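Local coordinates for epidermal growth factor receptor pathway substrate 8-like protein 1 (PDB 2CY5) that probably takes part in growth-factor receptor signalling, using this phosphotyrosine-binding domain to recognise peptide segments of partner proteins, at residues 93-98 / 120-125; 28-33 / 79-84; 35-40 / 44-49. All coordinates share one frame; numbering follows the deposited sequence.

Contacts 1 and 2 set two helices on strands of the antiparallel sheet of a PTB domain; contact 3 joins one of these helices to the loop that follows it. Contact 1 sets helix 118-133 against strand 94-99. Contact 2 joins the start of helix 30-42 to the edge strand 79-85, the neighbour of 94-99. The centres of these two contacts lie about 10 Å apart, and Leu-96 N probably bonds to Asp-83 O (2.7 Å). Contact 3 closes the C-terminal end of helix 30-42, about 16 Å from contact 2 and 18 Å from contact 1, centre to centre. Leu-94 and Leu-37 pack on each other. Asp-125, on the helix segment of contact 1 but away from the strand, binds the calcium ion.

Contact 1 (93-98 / 120-125); sequences SLLLLV and ELIRED. With CA (calcium ion), chain B.
Leu-95 lays its two methyl groups against one turn of helix 118-133. CD2 meets CG2 of Ile-122 at 3.8 Å, and the two side chains cross at about a right angle. CD1 reaches the helix backbone, 4.0 Å from Arg-123 N. The Leu-95 CG lies opposite its own backbone N (chi1 172°), which carries both methyls out to the helix. No hydrogen bond joins the two segments directly. Cys-82 and Phe-112 touch Leu-95 from the flanking strands, while Ile-122 also rests on Tyr-11 and Val-13. This is the apolar seam by which the C-terminal helix of a PTB domain packs on its sheet.

Toward Ser-93 and Glu-120 the contact turns polar. Water 1 lies 2.8 Å from Ser-93 OG and donates to Glu-120 OE2 at 3.2 Å, linking the residue just before the strand to the helix. The other carboxylate oxygen of Glu-120 holds Arg-123 side-on: OE1 takes NE at 2.6 Å and NH2 at 2.9 Å. NE comes from above the carboxylate plane (51° out of it), and NH2 nearly along the C-O axis.

Further along the helix, Asp-125 OD1 binds the calcium ion at 2.4 Å. The carbonyl of Ala-6 and five waters complete the seven ligands. OD2 stays off the metal and hydrogen-bonds to Tyr-11 OH, with water 2 lying 2.9 Å from OD2.

The helix is thus held to the strand by buried hydrocarbon. Glu-120 and Arg-123 pair along its surface, and Asp-125 binds calcium, which joins Ala-6 to this helix.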
ATOM      1  N   SER A  93     -12.346  -7.317 -20.295  1.00 64.08           N
ATOM      2  CA  SER A  93     -11.092  -6.641 -20.222  1.00 60.74           C
ATOM      3  C   SER A  93     -10.696  -6.334 -18.733  1.00 42.88           C
ATOM      4  O   SER A  93     -11.508  -6.053 -17.877  1.00 44.15           O
ATOM      5  CB  SER A  93     -11.198  -5.365 -21.104  1.00 66.02           C
ATOM      6  OG  SER A  93      -9.941  -4.972 -21.714  1.00 74.96           O
ATOM      7  N   LEU A  94      -9.444  -6.508 -18.405  1.00 42.43           N
ATOM      8  CA  LEU A  94      -9.023  -6.092 -17.073  1.00 34.14           C
ATOM      9  C   LEU A  94      -8.193  -4.784 -17.277  1.00 33.15           C
ATOM     10  O   LEU A  94      -7.435  -4.632 -18.257  1.00 35.87           O
ATOM     11  CB  LEU A  94      -8.069  -7.110 -16.552  1.00 35.73           C
ATOM     12  CG  LEU A  94      -8.857  -8.469 -16.389  1.00 46.12           C
ATOM     13  CD1 LEU A  94      -7.855  -9.432 -15.778  1.00 50.56           C
ATOM     14  CD2 LEU A  94     -10.177  -8.310 -15.508  1.00 43.38           C
ATOM     15  N   LEU A  95      -8.261  -3.918 -16.283  1.00 30.50           N
ATOM     16  CA  LEU A  95      -7.476  -2.741 -16.266  1.00 28.23           C
ATOM     17  C   LEU A  95      -6.224  -3.087 -15.332  1.00 38.52           C
ATOM     18  O   LEU A  95      -6.365  -3.531 -14.162  1.00 34.24           O
ATOM     19  CB  LEU A  95      -8.250  -1.618 -15.600  1.00 27.07           C
ATOM     20  CG  LEU A  95      -7.277  -0.404 -15.411  1.00 32.33           C
ATOM     21  CD1 LEU A  95      -6.871   0.271 -16.740  1.00 35.06           C
ATOM     22  CD2 LEU A  95      -8.033   0.771 -14.515  1.00 32.80           C
ATOM     23  N   LEU A  96      -5.028  -2.951 -15.842  1.00 30.25           N
ATOM     24  CA  LEU A  96      -3.877  -3.218 -14.991  1.00 35.72           C
ATOM     25  C   LEU A  96      -3.194  -1.921 -14.712  1.00 33.11           C
ATOM     26  O   LEU A  96      -2.958  -1.033 -15.617  1.00 33.32           O
ATOM     27  CB  LEU A  96      -2.987  -4.139 -15.749  1.00 32.22           C
ATOM     28  CG  LEU A  96      -1.881  -4.874 -15.004  1.00 47.26           C
ATOM     29  CD1 LEU A  96      -1.295  -5.986 -15.862  1.00 46.53           C
ATOM     30  CD2 LEU A  96      -0.909  -3.912 -14.821  1.00 43.78           C
ATOM     31  N   LEU A  97      -2.897  -1.658 -13.453  1.00 32.50           N
ATOM     32  CA  LEU A  97      -2.112  -0.444 -13.085  1.00 32.25           C
ATOM     33  C   LEU A  97      -0.879  -0.870 -12.252  1.00 38.27           C
ATOM     34  O   LEU A  97      -1.019  -1.603 -11.270  1.00 34.35           O
ATOM     35  CB  LEU A  97      -2.897   0.576 -12.223  1.00 35.22           C
ATOM     36  CG  LEU A  97      -3.836   1.545 -12.816  1.00 48.33           C
ATOM     37  CD1 LEU A  97      -4.589   2.230 -11.589  1.00 46.30           C
ATOM     38  CD2 LEU A  97      -2.967   2.580 -13.526  1.00 45.55           C
ATOM     39  N   VAL A  98       0.315  -0.485 -12.663  1.00 30.79           N
ATOM     40  CA  VAL A  98       1.472  -0.813 -11.818  1.00 31.09           C
ATOM     41  C   VAL A  98       1.843   0.522 -11.191  1.00 34.39           C
ATOM     42  O   VAL A  98       2.026   1.532 -11.931  1.00 33.40           O
ATOM     43  CB  VAL A  98       2.601  -1.309 -12.681  1.00 29.77           C
ATOM     44  CG1 VAL A  98       3.957  -1.595 -11.733  1.00 30.34           C
ATOM     45  CG2 VAL A  98       2.101  -2.455 -13.600  1.00 34.06           C
ATOM     46  N   GLU A 120     -10.646  -0.570 -21.467  1.00 34.50           N
ATOM     47  CA  GLU A 120      -9.944   0.166 -22.536  1.00 37.30           C
ATOM     48  C   GLU A 120     -10.147   1.666 -22.485  1.00 32.93           C
ATOM     49  O   GLU A 120      -9.157   2.432 -22.726  1.00 36.97           O
ATOM     50  CB  GLU A 120     -10.435  -0.279 -23.908  1.00 38.47           C
ATOM     51  CG  GLU A 120      -9.544   0.318 -24.915  1.00 55.25           C
ATOM     52  CD  GLU A 120      -8.148  -0.349 -24.853  1.00 65.19           C
ATOM     53  OE1 GLU A 120      -7.190   0.433 -25.147  1.00 70.33           O
ATOM     54  OE2 GLU A 120      -8.072  -1.618 -24.542  1.00 62.92           O
ATOM     55  N   LEU A 121     -11.331   2.056 -22.124  1.00 34.03           N
ATOM     56  CA  LEU A 121     -11.656   3.508 -22.041  1.00 33.65           C
ATOM     57  C   LEU A 121     -10.948   4.077 -20.885  1.00 37.22           C
ATOM     58  O   LEU A 121     -10.450   5.198 -20.933  1.00 33.98           O
ATOM     59  CB  LEU A 121     -13.167   3.665 -21.853  1.00 38.66           C
ATOM     60  CG  LEU A 121     -13.786   5.070 -21.842  1.00 37.36           C
ATOM     61  CD1 LEU A 121     -13.644   5.676 -23.205  1.00 42.69           C
ATOM     62  CD2 LEU A 121     -15.281   5.080 -21.527  1.00 41.35           C
ATOM     63  N   ILE A 122     -10.789   3.291 -19.817  1.00 32.86           N
ATOM     64  CA  ILE A 122     -10.128   3.907 -18.606  1.00 31.79           C
ATOM     65  C   ILE A 122      -8.633   4.009 -18.828  1.00 30.15           C
ATOM     66  O   ILE A 122      -8.025   5.013 -18.407  1.00 34.37           O
ATOM     67  CB  ILE A 122     -10.426   3.064 -17.271  1.00 33.94           C
ATOM     68  CG1 ILE A 122     -11.974   2.943 -16.996  1.00 37.87           C
ATOM     69  CG2 ILE A 122      -9.758   3.757 -16.092  1.00 33.95           C
ATOM     70  CD1 ILE A 122     -12.352   1.792 -15.915  1.00 36.79           C
ATOM     71  N   ARG A 123      -8.043   2.966 -19.453  1.00 30.67           N
ATOM     72  CA  ARG A 123      -6.637   2.962 -19.861  1.00 31.85           C
ATOM     73  C   ARG A 123      -6.335   4.207 -20.709  1.00 37.75           C
ATOM     74  O   ARG A 123      -5.356   4.906 -20.422  1.00 34.24           O
ATOM     75  CB  ARG A 123      -6.309   1.726 -20.674  1.00 34.91           C
ATOM     76  CG  ARG A 123      -4.864   1.795 -21.242  1.00 40.85           C
ATOM     77  CD  ARG A 123      -4.689   0.739 -22.290  1.00 47.82           C
ATOM     78  NE  ARG A 123      -5.373   1.316 -23.436  1.00 53.11           N
ATOM     79  CZ  ARG A 123      -4.880   2.377 -24.086  1.00 57.76           C
ATOM     80  NH1 ARG A 123      -3.730   2.939 -23.710  1.00 57.74           N
ATOM     81  NH2 ARG A 123      -5.566   2.885 -25.091  1.00 61.60           N
ATOM     82  N   GLU A 124      -7.191   4.542 -21.666  1.00 34.55           N
ATOM     83  CA  GLU A 124      -6.844   5.706 -22.497  1.00 38.11           C
ATOM     84  C   GLU A 124      -6.893   6.916 -21.712  1.00 31.93           C
ATOM     85  O   GLU A 124      -6.069   7.729 -21.967  1.00 34.85           O
ATOM     86  CB  GLU A 124      -7.834   5.900 -23.697  1.00 41.05           C
ATOM     87  CG  GLU A 124      -7.590   5.041 -24.882  1.00 55.33           C
ATOM     88  CD  GLU A 124      -8.817   5.314 -25.883  1.00 67.99           C
ATOM     89  OE1 GLU A 124      -9.865   4.550 -25.872  1.00 68.86           O
ATOM     90  OE2 GLU A 124      -8.749   6.354 -26.582  1.00 66.48           O
ATOM     91  N   ASP A 125      -7.827   7.072 -20.777  1.00 29.95           N
ATOM     92  CA  ASP A 125      -7.934   8.251 -19.969  1.00 34.73           C
ATOM     93  C   ASP A 125      -6.726   8.436 -19.035  1.00 38.44           C
ATOM     94  O   ASP A 125      -6.046   9.512 -18.977  1.00 32.23           O
ATOM     95  CB  ASP A 125      -9.227   8.145 -19.148  1.00 33.05           C
ATOM     96  CG  ASP A 125      -9.546   9.452 -18.395  1.00 38.82           C
ATOM     97  OD1 ASP A 125      -8.849  10.451 -18.633  1.00 37.18           O
ATOM     98  OD2 ASP A 125     -10.514   9.524 -17.636  1.00 38.22           O
TER
HETATM   99 CA    CA B1500      -9.028  12.818 -18.727  1.00 38.80          CA
HETATM  100  O   HOH W   1      -8.490  -4.756 -24.151  1.00 70.12           O
HETATM  101  O   HOH W   2     -10.259  12.254 -16.756  1.00 40.91           O
HETATM  102  O   HOH W   3      -7.029  12.178 -19.622  1.00 35.83           O
HETATM  103  O   HOH W   4      -7.777  13.957 -16.981  1.00 41.91           O
HETATM  104  O   HOH W   5     -10.336  12.214 -20.580  1.00 44.94           O
HETATM  105  O   HOH W   6      -8.425  14.503 -20.363  1.00 42.72           O

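Contact 2 (28-33 / 79-84); sequences HTVEDA and IVRCDA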
ATOM      1  N   HIS A  28       7.290 -10.561 -15.288  1.00 38.27           N
ATOM      2  CA  HIS A  28       7.988  -9.453 -16.026  1.00 39.61           C
ATOM      3  C   HIS A  28       7.136  -8.778 -17.000  1.00 37.81           C
ATOM      4  O   HIS A  28       7.492  -7.656 -17.440  1.00 40.82           O
ATOM      5  CB  HIS A  28       9.240 -10.050 -16.742  1.00 44.76           C
ATOM      6  CG  HIS A  28      10.150 -10.822 -15.829  1.00 51.25           C
ATOM      7  ND1 HIS A  28      10.741 -12.013 -16.192  1.00 55.29           N
ATOM      8  CD2 HIS A  28      10.485 -10.622 -14.522  1.00 52.44           C
ATOM      9  CE1 HIS A  28      11.395 -12.520 -15.145  1.00 52.44           C
ATOM     10  NE2 HIS A  28      11.251 -11.698 -14.122  1.00 51.11           N
ATOM     11  N   THR A  29       6.091  -9.463 -17.466  1.00 37.33           N
ATOM     12  CA  THR A  29       5.218  -8.897 -18.479  1.00 38.84           C
ATOM     13  C   THR A  29       3.747  -8.876 -18.047  1.00 38.75           C
ATOM     14  O   THR A  29       3.429  -9.521 -17.093  1.00 34.73           O
ATOM     15  CB  THR A  29       5.147  -9.729 -19.774  1.00 39.52           C
ATOM     16  OG1 THR A  29       4.657 -11.054 -19.476  1.00 37.78           O
ATOM     17  CG2 THR A  29       6.578  -9.796 -20.343  1.00 42.34           C
ATOM     18  N   VAL A  30       2.916  -8.065 -18.740  1.00 37.25           N
ATOM     19  CA  VAL A  30       1.496  -8.049 -18.512  1.00 39.12           C
ATOM     20  C   VAL A  30       0.930  -9.450 -18.569  1.00 44.02           C
ATOM     21  O   VAL A  30       0.023  -9.811 -17.792  1.00 41.98           O
ATOM     22  CB  VAL A  30       0.789  -7.155 -19.568  1.00 39.27           C
ATOM     23  CG1 VAL A  30      -0.823  -7.252 -19.363  1.00 39.15           C
ATOM     24  CG2 VAL A  30       1.171  -5.737 -19.281  1.00 40.91           C
ATOM     25  N   GLU A  31       1.386 -10.261 -19.539  1.00 43.40           N
ATOM     26  CA  GLU A  31       0.914 -11.609 -19.655  1.00 43.19           C
ATOM     27  C   GLU A  31       1.267 -12.454 -18.374  1.00 43.26           C
ATOM     28  O   GLU A  31       0.371 -13.231 -17.889  1.00 41.22           O
ATOM     29  CB  GLU A  31       1.557 -12.286 -20.848  1.00 52.04           C
ATOM     30  CG  GLU A  31       0.790 -12.272 -22.067  1.00 68.17           C
ATOM     31  CD  GLU A  31      -0.244 -13.426 -22.046  1.00 79.66           C
ATOM     32  OE1 GLU A  31      -1.072 -13.445 -21.074  1.00 84.86           O
ATOM     33  OE2 GLU A  31      -0.240 -14.309 -22.982  1.00 82.48           O
ATOM     34  N   ASP A  32       2.531 -12.327 -17.893  1.00 38.09           N
ATOM     35  CA  ASP A  32       2.916 -13.049 -16.654  1.00 40.40           C
ATOM     36  C   ASP A  32       1.947 -12.604 -15.500  1.00 36.74           C
ATOM     37  O   ASP A  32       1.458 -13.429 -14.687  1.00 38.62           O
ATOM     38  CB  ASP A  32       4.280 -12.715 -16.138  1.00 35.80           C
ATOM     39  CG  ASP A  32       5.461 -13.174 -17.097  1.00 50.79           C
ATOM     40  OD1 ASP A  32       5.324 -14.233 -17.803  1.00 48.82           O
ATOM     41  OD2 ASP A  32       6.570 -12.541 -17.066  1.00 46.30           O
ATOM     42  N   ALA A  33       1.646 -11.316 -15.469  1.00 33.29           N
ATOM     43  CA  ALA A  33       0.780 -10.804 -14.409  1.00 36.56           C
ATOM     44  C   ALA A  33      -0.595 -11.354 -14.523  1.00 42.04           C
ATOM     45  O   ALA A  33      -1.213 -11.669 -13.458  1.00 32.01           O
ATOM     46  CB  ALA A  33       0.740  -9.258 -14.454  1.00 34.12           C
ATOM     47  N   ILE A  79       2.489   6.327 -10.949  1.00 36.74           N
ATOM     48  CA  ILE A  79       2.078   5.239 -11.907  1.00 35.23           C
ATOM     49  C   ILE A  79       3.155   4.870 -12.888  1.00 40.33           C
ATOM     50  O   ILE A  79       3.602   5.692 -13.637  1.00 41.79           O
ATOM     51  CB  ILE A  79       0.733   5.730 -12.628  1.00 35.33           C
ATOM     52  CG1 ILE A  79      -0.244   6.065 -11.507  1.00 42.44           C
ATOM     53  CG2 ILE A  79       0.193   4.738 -13.591  1.00 36.95           C
ATOM     54  CD1 ILE A  79      -1.612   6.526 -12.008  1.00 45.93           C
ATOM     55  N   VAL A  80       3.556   3.638 -12.995  1.00 33.81           N
ATOM     56  CA  VAL A  80       4.661   3.350 -13.835  1.00 39.66           C
ATOM     57  C   VAL A  80       4.109   2.722 -15.041  1.00 44.90           C
ATOM     58  O   VAL A  80       4.777   2.723 -16.030  1.00 46.94           O
ATOM     59  CB  VAL A  80       5.781   2.455 -13.128  1.00 43.50           C
ATOM     60  CG1 VAL A  80       5.647   2.403 -11.603  1.00 45.80           C
ATOM     61  CG2 VAL A  80       5.587   1.021 -13.450  1.00 46.07           C
ATOM     62  N   ARG A  81       2.916   2.136 -14.991  1.00 38.25           N
ATOM     63  CA  ARG A  81       2.350   1.531 -16.205  1.00 39.84           C
ATOM     64  C   ARG A  81       0.828   1.368 -16.138  1.00 44.80           C
ATOM     65  O   ARG A  81       0.269   0.997 -15.054  1.00 32.38           O
ATOM     66  CB  ARG A  81       2.856   0.134 -16.470  1.00 38.10           C
ATOM     67  CG  ARG A  81       2.368  -0.247 -17.854  1.00 52.82           C
ATOM     68  CD  ARG A  81       3.286  -1.296 -18.572  1.00 59.48           C
ATOM     69  NE  ARG A  81       2.755  -1.691 -19.854  1.00 62.26           N
ATOM     70  CZ  ARG A  81       3.002  -2.853 -20.405  1.00 68.44           C
ATOM     71  NH1 ARG A  81       3.822  -3.720 -19.796  1.00 72.91           N
ATOM     72  NH2 ARG A  81       2.302  -3.198 -21.486  1.00 67.61           N
ATOM     73  N   CYS A  82       0.127   1.486 -17.301  1.00 36.93           N
ATOM     74  CA  CYS A  82      -1.321   1.278 -17.218  1.00 33.74           C
ATOM     75  C   CYS A  82      -1.679   0.523 -18.489  1.00 39.65           C
ATOM     76  O   CYS A  82      -1.272   1.002 -19.546  1.00 39.72           O
ATOM     77  CB  CYS A  82      -2.014   2.672 -17.193  1.00 38.99           C
ATOM     78  SG  CYS A  82      -3.810   2.409 -17.240  1.00 47.61           S
ATOM     79  N   ASP A  83      -2.347  -0.636 -18.441  1.00 36.95           N
ATOM     80  CA  ASP A  83      -2.698  -1.387 -19.652  1.00 33.83           C
ATOM     81  C   ASP A  83      -4.065  -1.994 -19.453  1.00 39.80           C
ATOM     82  O   ASP A  83      -4.664  -1.918 -18.344  1.00 34.98           O
ATOM     83  CB  ASP A  83      -1.771  -2.467 -19.901  1.00 40.45           C
ATOM     84  CG  ASP A  83      -1.680  -2.847 -21.462  1.00 53.64           C
ATOM     85  OD1 ASP A  83      -0.873  -3.690 -21.888  1.00 56.09           O
ATOM     86  OD2 ASP A  83      -2.448  -2.301 -22.263  1.00 49.98           O
ATOM     87  N   ALA A  84      -4.670  -2.518 -20.518  1.00 36.43           N
ATOM     88  CA  ALA A  84      -5.950  -3.157 -20.380  1.00 34.71           C
ATOM     89  C   ALA A  84      -5.677  -4.512 -21.025  1.00 45.33           C
ATOM     90  O   ALA A  84      -4.971  -4.593 -22.028  1.00 44.65           O
ATOM     91  CB  ALA A  84      -7.032  -2.467 -21.124  1.00 36.46           C
TER
HETATM   92  O   HOH W   7       4.534  -6.140 -20.804  1.00 29.04           O
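This is a small surface contact between the first turn of helix 30-42 and the edge strand 79-85 of the PTB sheet. It rests on a methyl group laid over a guanidinium. Val-30 CG2 sits over one face of the Arg-81 group, 3.4 Å from NH1 and 3.6 Å from CZ. The two side chains cross at about a right angle. Arg-81 is extended from CG to NE, which brings its flat end to the helix. Asp-83 comes in beside it: OD1 is 3.9 Å from Val-30 CG2 and forms a salt bridge to Arg-81 NH2 at 3.2 Å. Water 7 lies at the edge of the guanidinium, in its plane. It accepts from Arg-81 NH1 (2.7 Å) and from Val-30 N (3.3 Å), and so bridges the two segments.

The helix starts with a capping box. Thr-29 OG1 accepts from Asp-32 N at 2.9 Å, and Asp-32 OD2 returns a bond to Thr-29 N. The same OD2 accepts from His-28 N with its anti lone pair. On the strand, Val-80 and Arg-81 both face Val-98, a classic beta bulge.

Val-30 also touches Leu-96, so it spans the edge strand and the next one in. The guanidinium is restrained by the water at its edge, the methyl over one face, and Asp-83 OD1, off the plane on the methyl's side. Its charge is probably partly offset by Asp-83.

Contact 3 (35-40 / 44-49); sequences RKLAVM and GRVWAQ
The apolar contacts centre on Val-46 CG2. It lies 3.9 Å from Met-40 CB and 4.1 Å from Leu-37 CD1, with the Leu-37 and Val-46 side chains at about a right angle. Val-46 CG2 points back at the helix because it stands opposite its own carbonyl carbon. Leu-37 and Met-40 also rest on Val-17 of strand 9-20.

Met-40, a selenomethionine here, lays its methyl on a charged group. Its chain bends at chi3 (74°) and puts CE over the centre of one face of the Arg-45 guanidinium, 3.9 Å from CZ. The Met-40 CG sits 4.0 Å from Arg-45 NH2. Ala-105 of the second subunit packs on both residues.

The backbone bond is from Arg-45 N to Met-40 O, at 2.9 Å and 159°. It belongs to the Schellman motif that ends helix 30-42, where Gly-44 turns the chain with positive phi (79°). The loop then runs on to strand 49-55 of the PTB sheet.

Within 44-49, Trp-47 NE1 bonds back to Gly-44 O at 2.8 Å. The oxygen lies at the edge of the indole, in its plane, while the nitrogen stands above the plane of the carbonyl.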
ATOM      1  N   ARG A  35      -1.386 -14.167 -15.809  1.00 37.04           N
ATOM      2  CA  ARG A  35      -1.307 -15.593 -15.428  1.00 42.80           C
ATOM      3  C   ARG A  35      -1.273 -15.701 -13.875  1.00 44.72           C
ATOM      4  O   ARG A  35      -1.897 -16.599 -13.285  1.00 39.36           O
ATOM      5  CB  ARG A  35      -0.041 -16.351 -15.935  1.00 45.23           C
ATOM      6  CG  ARG A  35      -0.052 -16.557 -17.453  1.00 53.22           C
ATOM      7  CD  ARG A  35       0.930 -17.630 -17.936  1.00 54.34           C
ATOM      8  NE  ARG A  35       2.296 -17.187 -17.813  1.00 67.82           N
ATOM      9  CZ  ARG A  35       2.907 -16.295 -18.614  1.00 71.91           C
ATOM     10  NH1 ARG A  35       2.286 -15.719 -19.636  1.00 68.69           N
ATOM     11  NH2 ARG A  35       4.179 -15.990 -18.383  1.00 75.83           N
ATOM     12  N   LYS A  36      -0.511 -14.824 -13.227  1.00 40.96           N
ATOM     13  CA  LYS A  36      -0.461 -14.935 -11.746  1.00 39.29           C
ATOM     14  C   LYS A  36      -1.853 -14.561 -11.232  1.00 33.32           C
ATOM     15  O   LYS A  36      -2.317 -15.186 -10.288  1.00 34.88           O
ATOM     16  CB  LYS A  36       0.603 -14.008 -11.238  1.00 35.11           C
ATOM     17  CG  LYS A  36       0.602 -13.854  -9.700  1.00 36.60           C
ATOM     18  CD  LYS A  36       1.944 -13.217  -9.238  1.00 41.48           C
ATOM     19  CE  LYS A  36       1.858 -13.025  -7.598  1.00 46.49           C
ATOM     20  NZ  LYS A  36       3.287 -12.895  -7.087  1.00 49.27           N
ATOM     21  N   LEU A  37      -2.583 -13.574 -11.853  1.00 31.48           N
ATOM     22  CA  LEU A  37      -3.950 -13.344 -11.416  1.00 33.68           C
ATOM     23  C   LEU A  37      -4.859 -14.602 -11.481  1.00 38.45           C
ATOM     24  O   LEU A  37      -5.624 -14.846 -10.562  1.00 35.06           O
ATOM     25  CB  LEU A  37      -4.678 -12.239 -12.261  1.00 37.68           C
ATOM     26  CG  LEU A  37      -6.155 -12.053 -12.076  1.00 41.83           C
ATOM     27  CD1 LEU A  37      -6.401 -11.292 -10.775  1.00 38.99           C
ATOM     28  CD2 LEU A  37      -6.669 -11.212 -13.360  1.00 43.16           C
ATOM     29  N   ALA A  38      -4.778 -15.379 -12.558  1.00 33.55           N
ATOM     30  CA  ALA A  38      -5.596 -16.579 -12.696  1.00 40.70           C
ATOM     31  C   ALA A  38      -5.116 -17.574 -11.589  1.00 38.44           C
ATOM     32  O   ALA A  38      -6.004 -18.205 -10.991  1.00 44.29           O
ATOM     33  CB  ALA A  38      -5.401 -17.298 -14.046  1.00 41.94           C
ATOM     34  N   VAL A  39      -3.803 -17.713 -11.347  1.00 38.76           N
ATOM     35  CA  VAL A  39      -3.364 -18.684 -10.250  1.00 39.58           C
ATOM     36  C   VAL A  39      -4.003 -18.239  -8.929  1.00 41.99           C
ATOM     37  O   VAL A  39      -4.603 -19.030  -8.187  1.00 40.20           O
ATOM     38  CB  VAL A  39      -1.860 -18.728 -10.166  1.00 40.34           C
ATOM     39  CG1 VAL A  39      -1.374 -19.566  -8.974  1.00 41.95           C
ATOM     40  CG2 VAL A  39      -1.325 -19.413 -11.407  1.00 48.29           C
HETATM   41  N   MSE A  40      -3.905 -16.926  -8.630  1.00 37.20           N
HETATM   42  CA  MSE A  40      -4.455 -16.399  -7.388  1.00 33.94           C
HETATM   43  C   MSE A  40      -5.882 -16.654  -7.296  1.00 40.91           C
HETATM   44  O   MSE A  40      -6.463 -16.940  -6.210  1.00 39.35           O
HETATM   45  CB  MSE A  40      -4.140 -14.832  -7.181  1.00 26.79           C
HETATM   46  CG  MSE A  40      -2.682 -14.793  -6.980  1.00 39.73           C
HETATM   47 SE   MSE A  40      -2.211 -12.839  -6.965  1.00 50.98          SE
HETATM   48  CE  MSE A  40      -2.991 -12.549  -5.111  1.00 46.79           C
ATOM     49  N   GLY A  44      -8.321 -18.932  -4.453  1.00 38.26           N
ATOM     50  CA  GLY A  44      -9.346 -18.280  -3.631  1.00 35.04           C
ATOM     51  C   GLY A  44      -8.895 -16.940  -3.072  1.00 40.55           C
ATOM     52  O   GLY A  44      -9.429 -16.431  -2.027  1.00 40.91           O
ATOM     53  N   ARG A  45      -7.918 -16.313  -3.748  1.00 39.47           N
ATOM     54  CA  ARG A  45      -7.438 -14.969  -3.309  1.00 38.68           C
ATOM     55  C   ARG A  45      -8.027 -13.804  -4.018  1.00 42.28           C
ATOM     56  O   ARG A  45      -7.654 -12.690  -3.732  1.00 44.33           O
ATOM     57  CB  ARG A  45      -5.904 -14.859  -3.491  1.00 37.99           C
ATOM     58  CG  ARG A  45      -5.206 -16.070  -2.800  1.00 48.60           C
ATOM     59  CD  ARG A  45      -3.952 -15.663  -2.196  1.00 58.02           C
ATOM     60  NE  ARG A  45      -2.854 -16.006  -2.982  1.00 63.27           N
ATOM     61  CZ  ARG A  45      -1.643 -15.441  -2.834  1.00 71.38           C
ATOM     62  NH1 ARG A  45      -1.414 -14.508  -1.887  1.00 70.48           N
ATOM     63  NH2 ARG A  45      -0.667 -15.747  -3.696  1.00 68.51           N
ATOM     64  N   VAL A  46      -8.953 -14.004  -4.937  1.00 39.68           N
ATOM     65  CA  VAL A  46      -9.458 -12.851  -5.678  1.00 40.52           C
ATOM     66  C   VAL A  46     -10.897 -12.653  -5.349  1.00 47.03           C
ATOM     67  O   VAL A  46     -11.673 -13.564  -5.589  1.00 54.23           O
ATOM     68  CB  VAL A  46      -9.260 -13.141  -7.182  1.00 37.32           C
ATOM     69  CG1 VAL A  46      -9.871 -12.032  -8.065  1.00 43.17           C
ATOM     70  CG2 VAL A  46      -7.741 -13.264  -7.495  1.00 32.67           C
ATOM     71  N   TRP A  47     -11.294 -11.507  -4.837  1.00 44.68           N
ATOM     72  CA  TRP A  47     -12.709 -11.268  -4.560  1.00 51.10           C
ATOM     73  C   TRP A  47     -13.016  -9.815  -5.004  1.00 51.30           C
ATOM     74  O   TRP A  47     -12.405  -8.884  -4.527  1.00 52.79           O
ATOM     75  CB  TRP A  47     -13.064 -11.423  -3.040  1.00 56.06           C
ATOM     76  CG  TRP A  47     -12.807 -12.864  -2.580  1.00 68.66           C
ATOM     77  CD1 TRP A  47     -11.552 -13.422  -2.228  1.00 68.66           C
ATOM     78  CD2 TRP A  47     -13.726 -13.991  -2.641  1.00 70.38           C
ATOM     79  NE1 TRP A  47     -11.657 -14.814  -2.098  1.00 72.43           N
ATOM     80  CE2 TRP A  47     -12.945 -15.189  -2.333  1.00 73.77           C
ATOM     81  CE3 TRP A  47     -15.099 -14.115  -2.914  1.00 71.09           C
ATOM     82  CZ2 TRP A  47     -13.533 -16.486  -2.307  1.00 72.95           C
ATOM     83  CZ3 TRP A  47     -15.677 -15.425  -2.884  1.00 72.66           C
ATOM     84  CH2 TRP A  47     -14.886 -16.583  -2.575  1.00 73.41           C
ATOM     85  N   ALA A  48     -13.948  -9.699  -5.944  1.00 49.25           N
ATOM     86  CA  ALA A  48     -14.386  -8.448  -6.558  1.00 44.42           C
ATOM     87  C   ALA A  48     -14.995  -7.499  -5.590  1.00 48.44           C
ATOM     88  O   ALA A  48     -15.944  -7.796  -4.811  1.00 51.08           O
ATOM     89  CB  ALA A  48     -15.350  -8.782  -7.760  1.00 45.46           C
ATOM     90  N   GLN A  49     -14.459  -6.319  -5.564  1.00 40.17           N
ATOM     91  CA  GLN A  49     -14.991  -5.308  -4.645  1.00 42.60           C
ATOM     92  C   GLN A  49     -15.304  -4.113  -5.429  1.00 42.49           C
ATOM     93  O   GLN A  49     -14.397  -3.557  -6.056  1.00 34.59           O
ATOM     94  CB  GLN A  49     -13.966  -4.983  -3.590  1.00 47.88           C
ATOM     95  CG  GLN A  49     -14.384  -3.865  -2.660  1.00 59.45           C
ATOM     96  CD  GLN A  49     -13.396  -3.724  -1.455  1.00 70.46           C
ATOM     97  OE1 GLN A  49     -12.986  -4.738  -0.855  1.00 75.81           O
ATOM     98  NE2 GLN A  49     -13.036  -2.472  -1.088  1.00 72.67           N
TER